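Local coordinates for phenylacetic acid degradation protein PaaI (Thermus thermophilus HB8, PDB 1WLU), which probably hydrolyses acyl-CoA thioesters as a hot dog fold thioesterase linked to the breakdown of phenylacetic acid, at residues A45-A50 with V80-V85. Residues are numbered along the deposited sequence; the frame is centred on the assembly and turned at random.
Sequences ALADSA and VEARAV
L46 and V80 meet tip to tip where helix 45-50 comes down onto strand 80-85. The L46 side chain leaves the helix with CG anti to the backbone N (chi1 179°), which sends CG toward the strand, and the extended path CA-CB-CG-CD2 takes CD2 on against both methyls of V80: CD2 lies 3.4 Å from V80 CG1, tighter than a usual carbon contact. A long side chain suits this end, because the backbones stand farther apart here than at A47 and A82, whose CA atoms are 5.1 Å apart. There A82 CB projects into the helix surface, 3.6 Å from L46 O and against A47 CA, so the small methyl lets the strand approach the helix backbone itself. One turn on, A50 CB sits 3.5 Å from A82 O and also touches A84 CB, which in turn lies 3.6 Å from A50 O. With alanines on both sides, the two axes come within 7.4 Å at a crossing angle of -35°.

The other face of the strand is looser and wetter. E81 and R83 point away from the helix, and E81 OE1 lies at the edge of the R83 guanidinium, 3.3 Å from NE, in a salt bridge with weak hydrogen bonds; charged side chains suit this solvent-facing side. By contrast, S49 is buried on a flank of the helix that does not meet the strand: its OG turns back to A45 O (2.8 Å), satisfying the hydroxyl, and also bonds H39 of the second subunit.

This is the central packing of the hot dog fold, in which the long helix 40-56 is wrapped by the antiparallel sheet. Strand 79-89 runs between strands 20-26 and 93-102, whose V23 and V98 complete the apolar surface around L46, A47 and A50.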
loop_
_atom_site.group_PDB
_atom_site.type_symbol
_atom_site.label_atom_id
_atom_site.label_comp_id
_atom_site.label_asym_id
_atom_site.label_seq_id
_atom_site.Cartn_x
_atom_site.Cartn_y
_atom_site.Cartn_z
ATOM N N ALA A 45 -9.691 12.216 -0.394
ATOM C CA ALA A 45 -11.053 12.300 0.124
ATOM C C ALA A 45 -12.058 11.976 -0.976
ATOM O O ALA A 45 -13.067 11.311 -0.735
ATOM C CB ALA A 45 -11.317 13.692 0.684
ATOM N N LEU A 46 -11.778 12.453 -2.183
ATOM C CA LEU A 46 -12.645 12.200 -3.326
ATOM C C LEU A 46 -12.704 10.701 -3.612
ATOM O O LEU A 46 -13.784 10.120 -3.723
ATOM C CB LEU A 46 -12.112 12.941 -4.555
ATOM C CG LEU A 46 -12.886 12.757 -5.860
ATOM C CD1 LEU A 46 -14.224 13.480 -5.768
ATOM C CD2 LEU A 46 -12.070 13.311 -7.014
ATOM N N ALA A 47 -11.537 10.073 -3.722
ATOM C CA ALA A 47 -11.475 8.642 -4.000
ATOM C C ALA A 47 -12.093 7.833 -2.869
ATOM O O ALA A 47 -12.848 6.889 -3.109
ATOM C CB ALA A 47 -10.026 8.218 -4.214
ATOM N N ASP A 48 -11.774 8.210 -1.636
ATOM C CA ASP A 48 -12.288 7.520 -0.462
ATOM C C ASP A 48 -13.809 7.590 -0.394
ATOM O O ASP A 48 -14.459 6.646 0.053
ATOM C CB ASP A 48 -11.690 8.132 0.805
ATOM C CG ASP A 48 -12.060 7.361 2.046
ATOM O OD1 ASP A 48 -11.641 6.192 2.158
ATOM O OD2 ASP A 48 -12.772 7.915 2.906
ATOM N N SER A 49 -14.373 8.710 -0.833
ATOM C CA SER A 49 -15.824 8.870 -0.816
ATOM C C SER A 49 -16.489 7.903 -1.798
ATOM O O SER A 49 -17.513 7.300 -1.478
ATOM C CB SER A 49 -16.204 10.316 -1.144
ATOM O OG SER A 49 -15.750 11.197 -0.128
ATOM N N ALA A 50 -15.911 7.755 -2.988
ATOM C CA ALA A 50 -16.459 6.831 -3.979
ATOM C C ALA A 50 -16.309 5.402 -3.447
ATOM O O ALA A 50 -17.199 4.569 -3.603
ATOM C CB ALA A 50 -15.722 6.987 -5.302
ATOM N N VAL A 80 -12.691 16.932 -11.393
ATOM C CA VAL A 80 -12.158 15.597 -11.178
ATOM C C VAL A 80 -13.236 14.611 -10.737
ATOM O O VAL A 80 -14.213 14.989 -10.090
ATOM C CB VAL A 80 -11.020 15.657 -10.128
ATOM C CG1 VAL A 80 -11.561 16.181 -8.812
ATOM C CG2 VAL A 80 -10.374 14.293 -9.961
ATOM N N GLU A 81 -13.047 13.348 -11.105
ATOM C CA GLU A 81 -13.978 12.276 -10.769
ATOM C C GLU A 81 -13.234 11.084 -10.187
ATOM O O GLU A 81 -12.079 10.836 -10.533
ATOM C CB GLU A 81 -14.711 11.788 -12.022
ATOM C CG GLU A 81 -15.828 12.666 -12.529
ATOM C CD GLU A 81 -16.375 12.163 -13.852
ATOM O OE1 GLU A 81 -16.249 10.947 -14.127
ATOM O OE2 GLU A 81 -16.935 12.977 -14.614
ATOM N N ALA A 82 -13.904 10.351 -9.305
ATOM C CA ALA A 82 -13.340 9.143 -8.713
ATOM C C ALA A 82 -14.328 8.032 -9.058
ATOM O O ALA A 82 -15.493 8.070 -8.650
ATOM C CB ALA A 82 -13.203 9.291 -7.210
ATOM N N ARG A 83 -13.857 7.059 -9.832
ATOM C CA ARG A 83 -14.680 5.941 -10.282
ATOM C C ARG A 83 -14.303 4.663 -9.550
ATOM O O ARG A 83 -13.231 4.100 -9.781
ATOM C CB ARG A 83 -14.496 5.760 -11.789
ATOM C CG ARG A 83 -14.736 7.043 -12.568
ATOM C CD ARG A 83 -14.213 6.949 -13.982
ATOM N NE ARG A 83 -14.449 8.187 -14.721
ATOM C CZ ARG A 83 -14.038 8.399 -15.966
ATOM N NH1 ARG A 83 -13.369 7.455 -16.612
ATOM N NH2 ARG A 83 -14.307 9.552 -16.566
ATOM N N ALA A 84 -15.193 4.205 -8.674
ATOM C CA ALA A 84 -14.949 3.006 -7.882
ATOM C C ALA A 84 -15.624 1.767 -8.451
ATOM O O ALA A 84 -16.808 1.791 -8.786
ATOM C CB ALA A 84 -15.417 3.235 -6.445
ATOM N N VAL A 85 -14.853 0.691 -8.563
ATOM C CA VAL A 85 -15.362 -0.581 -9.058
ATOM C C VAL A 85 -14.922 -1.675 -8.092
ATOM O O VAL A 85 -13.866 -1.584 -7.466
ATOM C CB VAL A 85 -14.837 -0.914 -10.474
ATOM C CG1 VAL A 85 -15.258 0.168 -11.453
ATOM C CG2 VAL A 85 -13.327 -1.070 -10.457
#